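Local coordinates for D-2-hydroxyacid dehydrogensase protein (Ketogulonicigenium vulgare, PDB 4LSW), which probably catalyses the NAD(P)-dependent interconversion of D-2-hydroxyacids and the corresponding 2-oxoacids, at residues S254-V259 / N275-P280; A110-Q115 / E226-N231; I6-P11 / R28-D33. All blocks are in the same frame, centred on the assembly; numbering follows the deposited sequence.

Contact 1: S254-V259 / N275-P280; sequences SAALDV and NVLLQP
Ala255, Ala256 and Leu257 pair in parallel with Val276, Leu277 and Leu278. Four backbone hydrogen bonds alternate between the chains. Ala255 N starts the series by donating to Asn275 O at 3.0 Å. The other three, Leu277 N to Ala255 O, Leu257 N to Leu277 O and Gln279 N to Leu257 O, all measure 2.9 Å. The bond from Leu257 N is the straightest, at 172°, and that from Gln279 N bends to 145° where the strands run out. CA-H...O contacts fill in between, among them Val276 CA to Ala255 O at 3.3 Å.

Apolar packing is light. The methyl of Ala256 lies beside Leu277 CB at 4.0 Å, with Leu277 CD2 just beyond.

Past the strands, chi1 of -172° swings the Asp258 carboxylate away from its own N, and OD1 comes to 3.2 Å from Gln279 CB. The carboxylate is held by His282 N at OD1 and Ala283 N at OD2. Gln279 bends back so that NE2 bonds its neighbour's carbonyl, Leu278 O, at 2.8 Å, while OE1 meets His282.

The pair is the edge of a parallel Rossmann-type sheet: strand 228-231 flanks 254-257, helix 101-116 packs on the face of Ala256 and Leu277, and helix 240-249 on that of Ala255 and Val276.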
# COMPACT_ATOMS: atom_id res chain seq x y z
N SER A 254 5.41 -14.86 14.93
CA SER A 254 4.15 -14.68 14.21
C SER A 254 4.27 -13.59 13.17
O SER A 254 5.24 -12.82 13.16
CB SER A 254 3.01 -14.36 15.18
OG SER A 254 3.24 -13.13 15.85
N ALA A 255 3.28 -13.51 12.29
CA ALA A 255 3.23 -12.49 11.27
C ALA A 255 1.80 -12.06 11.02
O ALA A 255 0.87 -12.85 11.18
CB ALA A 255 3.86 -13.00 9.98
N ALA A 256 1.64 -10.80 10.64
CA ALA A 256 0.35 -10.27 10.24
C ALA A 256 0.57 -9.56 8.92
O ALA A 256 1.35 -8.62 8.84
CB ALA A 256 -0.18 -9.31 11.31
N LEU A 257 -0.06 -10.06 7.86
CA LEU A 257 0.27 -9.63 6.51
C LEU A 257 -0.95 -9.13 5.76
O LEU A 257 -1.98 -9.82 5.75
CB LEU A 257 0.90 -10.80 5.75
CG LEU A 257 2.11 -11.48 6.39
CD1 LEU A 257 2.51 -12.70 5.57
CD2 LEU A 257 3.29 -10.55 6.51
N ASP A 258 -0.84 -7.95 5.17
CA ASP A 258 -1.90 -7.36 4.36
C ASP A 258 -1.50 -7.37 2.89
O ASP A 258 -2.28 -7.01 2.03
CB ASP A 258 -2.23 -5.93 4.85
CG ASP A 258 -3.47 -5.32 4.17
OD1 ASP A 258 -4.56 -5.94 4.23
OD2 ASP A 258 -3.32 -4.22 3.60
N VAL A 259 -0.28 -7.81 2.59
CA VAL A 259 0.17 -7.81 1.20
C VAL A 259 0.99 -9.06 0.94
O VAL A 259 1.68 -9.56 1.84
CB VAL A 259 1.01 -6.58 0.93
CG1 VAL A 259 2.21 -6.63 1.79
CG2 VAL A 259 1.40 -6.48 -0.55
N ASN A 275 0.37 -19.27 13.04
CA ASN A 275 0.79 -17.99 13.62
C ASN A 275 0.79 -16.86 12.61
O ASN A 275 1.65 -15.97 12.65
CB ASN A 275 2.19 -18.14 14.20
CG ASN A 275 3.14 -18.81 13.23
OD1 ASN A 275 2.73 -19.33 12.19
ND2 ASN A 275 4.43 -18.80 13.56
N VAL A 276 -0.18 -16.88 11.69
CA VAL A 276 -0.25 -15.87 10.64
C VAL A 276 -1.65 -15.28 10.54
O VAL A 276 -2.64 -16.01 10.38
CB VAL A 276 0.13 -16.46 9.26
CG1 VAL A 276 -0.08 -15.42 8.19
CG2 VAL A 276 1.57 -16.92 9.25
N LEU A 277 -1.73 -13.96 10.66
CA LEU A 277 -2.97 -13.23 10.40
C LEU A 277 -3.00 -12.78 8.95
O LEU A 277 -2.13 -12.02 8.51
CB LEU A 277 -3.08 -12.01 11.31
CG LEU A 277 -4.36 -11.19 11.13
CD1 LEU A 277 -5.49 -11.96 11.72
CD2 LEU A 277 -4.24 -9.81 11.77
N LEU A 278 -4.00 -13.23 8.19
CA LEU A 278 -4.12 -12.85 6.79
C LEU A 278 -5.13 -11.70 6.61
O LEU A 278 -6.22 -11.75 7.18
CB LEU A 278 -4.60 -14.05 5.98
CG LEU A 278 -3.79 -15.34 6.05
CD1 LEU A 278 -4.60 -16.50 5.44
CD2 LEU A 278 -2.47 -15.17 5.34
N GLN A 279 -4.78 -10.70 5.81
CA GLN A 279 -5.73 -9.65 5.41
C GLN A 279 -5.63 -9.40 3.90
O GLN A 279 -4.54 -9.42 3.32
CB GLN A 279 -5.48 -8.35 6.18
CG GLN A 279 -5.63 -8.46 7.68
CD GLN A 279 -7.09 -8.44 8.15
OE1 GLN A 279 -7.69 -7.37 8.30
NE2 GLN A 279 -7.65 -9.62 8.39
N PRO A 280 -6.79 -9.15 3.24
CA PRO A 280 -6.83 -9.10 1.77
C PRO A 280 -6.45 -7.74 1.16
O PRO A 280 -7.22 -7.16 0.39
CB PRO A 280 -8.29 -9.43 1.47
CG PRO A 280 -9.03 -8.81 2.63
CD PRO A 280 -8.13 -9.09 3.83

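Contact 2: A110-Q115 / E226-N231; sequences AMMLAQ and EGMLIN
Met228 reaches from its strand to the helix and lays the end of its side chain against Gln115. Its CE comes to 3.6 Å from Gln115 CG, with Gln115 CB slightly farther, so the methyl rests on the aliphatic root of the glutamine while the amide leads away from the strand. The thioether does a second job: Met228 SD lies 3.9 Å from the carbonyl oxygen Met112 O and also near Met112 CG. With CG opposite the backbone nitrogen (chi1 178°) and the chain straight through chi2, Met228 spans the gap before its last torsion turns CE onto Gln115. With Met228 cut back to an alanine, the CB and CG of Gln115 would probably lose part of their apolar cover, and a gap would be likely to open under the helix.

Helix 110-115 and strand 228-231 run at 145° to each other, their axes 9.1 Å apart, a helix laid over one face of the parallel sheet in the family's NAD-binding domain of Rossmann type. The side chains of Met228 and Ile230 both point to this helix, while Leu229, between them, serves the other face and packs on Val203.

Packing thins toward Ile230 and Asn231. Ile230 CD1 meets Met112 CB at 4.1 Å, and its other branch, CG2, approaches Met111 CB only at 4.4 Å. Met111 CE stops 4.3 Å from Asn231 O; its side chain also packs on Ala256 and Leu277 of the next two strands. The end of Met112 leads away from the strand, and its side chain packs on Phe200 and Phe202. On the helix's far side, Leu113 points away from the strand.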
# COMPACT_ATOMS: atom_id res chain seq x y z
N ALA A 110 -3.96 -2.21 14.21
CA ALA A 110 -5.06 -3.12 14.51
C ALA A 110 -4.64 -4.57 14.33
O ALA A 110 -5.03 -5.44 15.11
CB ALA A 110 -6.24 -2.82 13.64
N MET A 111 -3.86 -4.82 13.29
CA MET A 111 -3.36 -6.16 13.00
C MET A 111 -2.41 -6.68 14.08
O MET A 111 -2.50 -7.83 14.49
CB MET A 111 -2.67 -6.18 11.64
CG MET A 111 -3.67 -6.10 10.47
SD MET A 111 -2.92 -5.70 8.88
CE MET A 111 -1.85 -7.11 8.59
N MET A 112 -1.50 -5.83 14.54
CA MET A 112 -0.62 -6.19 15.65
C MET A 112 -1.44 -6.59 16.87
O MET A 112 -1.19 -7.64 17.48
CB MET A 112 0.31 -5.02 16.02
CG MET A 112 1.03 -5.25 17.35
SD MET A 112 1.96 -3.83 17.96
CE MET A 112 0.61 -2.69 18.21
N LEU A 113 -2.43 -5.78 17.21
CA LEU A 113 -3.26 -6.05 18.37
C LEU A 113 -4.04 -7.35 18.20
O LEU A 113 -4.10 -8.17 19.11
CB LEU A 113 -4.23 -4.89 18.62
CG LEU A 113 -3.60 -3.62 19.19
CD1 LEU A 113 -4.50 -2.44 18.89
CD2 LEU A 113 -3.40 -3.78 20.68
N ALA A 114 -4.64 -7.53 17.02
CA ALA A 114 -5.44 -8.72 16.76
C ALA A 114 -4.62 -10.01 16.83
O ALA A 114 -5.08 -11.00 17.38
CB ALA A 114 -6.14 -8.61 15.41
N GLN A 115 -3.40 -9.99 16.29
CA GLN A 115 -2.56 -11.17 16.34
C GLN A 115 -2.03 -11.40 17.75
O GLN A 115 -2.09 -12.52 18.27
CB GLN A 115 -1.40 -11.04 15.35
CG GLN A 115 -0.52 -12.29 15.28
CD GLN A 115 -1.30 -13.54 14.92
OE1 GLN A 115 -2.27 -13.50 14.17
NE2 GLN A 115 -0.87 -14.67 15.48
N GLU A 226 9.72 -14.95 19.58
CA GLU A 226 8.54 -14.33 20.17
C GLU A 226 8.30 -12.94 19.59
O GLU A 226 7.57 -12.14 20.16
CB GLU A 226 8.66 -14.29 21.69
CG GLU A 226 8.73 -15.71 22.26
CD GLU A 226 8.71 -15.77 23.77
OE1 GLU A 226 8.39 -14.76 24.43
OE2 GLU A 226 9.01 -16.86 24.31
N GLY A 227 8.92 -12.67 18.44
CA GLY A 227 8.68 -11.44 17.74
C GLY A 227 7.58 -11.61 16.72
O GLY A 227 7.24 -12.72 16.32
N MET A 228 7.03 -10.48 16.29
CA MET A 228 5.94 -10.45 15.33
C MET A 228 6.27 -9.48 14.20
O MET A 228 6.68 -8.35 14.44
CB MET A 228 4.65 -10.01 16.02
CG MET A 228 3.50 -9.91 15.05
SD MET A 228 2.01 -9.18 15.77
CE MET A 228 1.81 -10.24 17.18
N LEU A 229 6.10 -9.94 12.96
CA LEU A 229 6.29 -9.11 11.79
C LEU A 229 4.94 -8.64 11.26
O LEU A 229 4.05 -9.46 11.04
CB LEU A 229 7.02 -9.91 10.70
CG LEU A 229 7.40 -9.13 9.44
CD1 LEU A 229 8.54 -8.14 9.72
CD2 LEU A 229 7.76 -10.09 8.30
N ILE A 230 4.77 -7.33 11.08
CA ILE A 230 3.54 -6.80 10.51
C ILE A 230 3.85 -6.10 9.21
O ILE A 230 4.61 -5.15 9.19
CB ILE A 230 2.83 -5.79 11.46
CG1 ILE A 230 2.53 -6.44 12.82
CG2 ILE A 230 1.55 -5.26 10.83
CD1 ILE A 230 3.59 -6.14 13.89
N ASN A 231 3.29 -6.59 8.11
CA ASN A 231 3.55 -5.97 6.83
C ASN A 231 2.32 -5.33 6.19
O ASN A 231 1.34 -6.03 5.90
CB ASN A 231 4.18 -6.93 5.83
CG ASN A 231 4.64 -6.21 4.60
OD1 ASN A 231 4.85 -4.99 4.62
ND2 ASN A 231 4.78 -6.94 3.50

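Contact 3: I6-P11 / R28-D33; sequences ILQLGP and RLFEAD
Leu29 and Leu9 lie side by side and point the same way, their CD2 methyls 3.9 Å apart. Leu7 enters the cluster obliquely, bringing CD1 to 4.1 Å from Leu29 CB. Leu9 starts out pointing away from segment 28-33, but its branched end returns to Leu29.

On the other side of the backbone from these leucines, the ring of Phe30 packs against Gly10 and Pro11. One face is covered by backbone and proline: Pro11 N sits 3.6 Å above the plane over its centre, Gly10 C lies offset toward the rim, and Pro11 CD makes a CH-pi contact 3.9 Å from the ring centroid of Phe30. The ring owes this place to chi1 of 62°, which puts CG over the residue's own backbone and turns the ring toward the loop after the strand. At its edge, in plane, Gln8 O approaches Phe30 CD1 at 3.4 Å.

The same Gln8 O accepts the hydrogen bond from Leu29 N at 3.1 Å, beside the single parallel bridge of Gln8 with Arg28. Extended beyond CG, the Gln8 side chain runs obliquely past Phe30, its amide plane 36° from the ring plane. NE2 is thereby set to donate to Gly10 O (2.9 Å, 164°), which ties the side chain to the loop, and it also meets Gln17. Outermost, Arg28 NH1 forms a salt bridge with Glu31 OE2 at 3.0 Å, the carboxylate oxygen lying at the guanidinium edge, while Arg28 NH2 pairs with Asp21.

The contact continues the pairing of strand 5-8 with edge strand 25-28 past its end: strand 48-52 lies on the other flank of 5-8, and helix 35-42 packs on Leu7 and Leu29.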
# COMPACT_ATOMS: atom_id res chain seq x y z
N ILE A 6 -10.89 11.76 -22.75
CA ILE A 6 -9.91 11.05 -21.95
C ILE A 6 -10.03 9.54 -22.16
O ILE A 6 -11.07 9.03 -22.57
CB ILE A 6 -10.05 11.40 -20.45
CG1 ILE A 6 -11.30 10.78 -19.84
CG2 ILE A 6 -10.07 12.91 -20.25
CD1 ILE A 6 -11.40 11.06 -18.36
N LEU A 7 -8.93 8.84 -21.92
CA LEU A 7 -8.89 7.39 -22.07
C LEU A 7 -8.74 6.76 -20.70
O LEU A 7 -7.78 7.05 -19.98
CB LEU A 7 -7.73 6.99 -22.99
CG LEU A 7 -7.60 5.53 -23.45
CD1 LEU A 7 -8.73 5.13 -24.37
CD2 LEU A 7 -6.27 5.34 -24.15
N GLN A 8 -9.70 5.92 -20.32
CA GLN A 8 -9.70 5.29 -19.00
C GLN A 8 -9.29 3.82 -19.14
O GLN A 8 -9.88 3.08 -19.91
CB GLN A 8 -11.08 5.40 -18.36
CG GLN A 8 -11.16 4.84 -16.94
CD GLN A 8 -12.52 5.04 -16.33
OE1 GLN A 8 -13.20 6.03 -16.60
NE2 GLN A 8 -12.94 4.09 -15.50
N LEU A 9 -8.26 3.41 -18.40
CA LEU A 9 -7.66 2.10 -18.64
C LEU A 9 -8.25 0.96 -17.80
O LEU A 9 -8.14 -0.20 -18.19
CB LEU A 9 -6.14 2.16 -18.46
CG LEU A 9 -5.38 3.20 -19.27
CD1 LEU A 9 -3.89 2.94 -19.14
CD2 LEU A 9 -5.81 3.18 -20.74
N GLY A 10 -8.86 1.29 -16.67
CA GLY A 10 -9.51 0.30 -15.83
C GLY A 10 -10.69 0.90 -15.10
O GLY A 10 -10.82 2.11 -15.00
N PRO A 11 -11.59 0.04 -14.58
CA PRO A 11 -12.79 0.53 -13.89
C PRO A 11 -12.50 1.30 -12.60
O PRO A 11 -11.49 1.07 -11.94
CB PRO A 11 -13.55 -0.76 -13.56
CG PRO A 11 -12.51 -1.85 -13.59
CD PRO A 11 -11.54 -1.43 -14.66
N ARG A 28 -13.54 3.99 -22.60
CA ARG A 28 -13.16 2.90 -21.71
C ARG A 28 -12.42 1.82 -22.48
O ARG A 28 -13.04 0.97 -23.10
CB ARG A 28 -14.40 2.30 -21.05
CG ARG A 28 -15.24 3.32 -20.31
CD ARG A 28 -16.44 2.66 -19.66
NE ARG A 28 -17.28 3.65 -18.99
CZ ARG A 28 -18.26 3.34 -18.14
NH1 ARG A 28 -18.51 2.07 -17.85
NH2 ARG A 28 -18.97 4.30 -17.58
N LEU A 29 -11.10 1.86 -22.43
CA LEU A 29 -10.30 0.90 -23.17
C LEU A 29 -10.54 -0.52 -22.65
O LEU A 29 -10.45 -1.50 -23.40
CB LEU A 29 -8.81 1.28 -23.11
CG LEU A 29 -7.90 0.54 -24.08
CD1 LEU A 29 -8.38 0.73 -25.50
CD2 LEU A 29 -6.45 1.02 -23.93
N PHE A 30 -10.89 -0.61 -21.37
CA PHE A 30 -11.09 -1.90 -20.71
C PHE A 30 -12.44 -2.54 -21.05
O PHE A 30 -12.76 -3.63 -20.56
CB PHE A 30 -10.96 -1.74 -19.19
CG PHE A 30 -11.98 -0.81 -18.59
CD1 PHE A 30 -11.74 0.56 -18.53
CD2 PHE A 30 -13.16 -1.30 -18.06
CE1 PHE A 30 -12.67 1.42 -17.96
CE2 PHE A 30 -14.10 -0.45 -17.50
CZ PHE A 30 -13.85 0.91 -17.44
N GLU A 31 -13.24 -1.86 -21.86
CA GLU A 31 -14.52 -2.40 -22.31
C GLU A 31 -14.51 -2.63 -23.81
O GLU A 31 -15.53 -3.03 -24.39
CB GLU A 31 -15.66 -1.45 -21.96
CG GLU A 31 -16.18 -1.58 -20.55
CD GLU A 31 -17.35 -0.65 -20.26
OE1 GLU A 31 -17.92 -0.08 -21.21
OE2 GLU A 31 -17.68 -0.50 -19.07
N ALA A 32 -13.38 -2.37 -24.45
CA ALA A 32 -13.28 -2.48 -25.90
C ALA A 32 -13.09 -3.93 -26.35
O ALA A 32 -12.26 -4.65 -25.81
CB ALA A 32 -12.14 -1.62 -26.42
N ASP A 33 -13.87 -4.34 -27.35
CA ASP A 33 -13.74 -5.67 -27.93
C ASP A 33 -12.39 -5.79 -28.64
O ASP A 33 -11.82 -6.88 -28.73
CB ASP A 33 -14.86 -5.91 -28.93
CG ASP A 33 -14.76 -5.02 -30.15
OD1 ASP A 33 -14.24 -3.89 -30.00
OD2 ASP A 33 -15.18 -5.44 -31.26

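Contact 3 comes first along the chain, contact 2 closes next, and contact 1 opens after it. Contacts 1 and 2 are neighbours, their centres about 8 Å apart, and share the seven-stranded parallel sheet: strand 228-231 of contact 2 adjoins strand 254-257 of contact 1, with Ala256 probably hydrogen-bonded to both Leu229 and Asn231. Helix 101-116 bridges them, packing over 228-231, 254-257 and 276-278. Contact 3 belongs to the separate six-stranded mixed sheet, its centre about 34 Å from that of contact 1 and 39 Å from that of contact 2. The three thus sample both lobes of the two-domain architecture known in this family, contacts 1 and 2 within the NAD-binding domain.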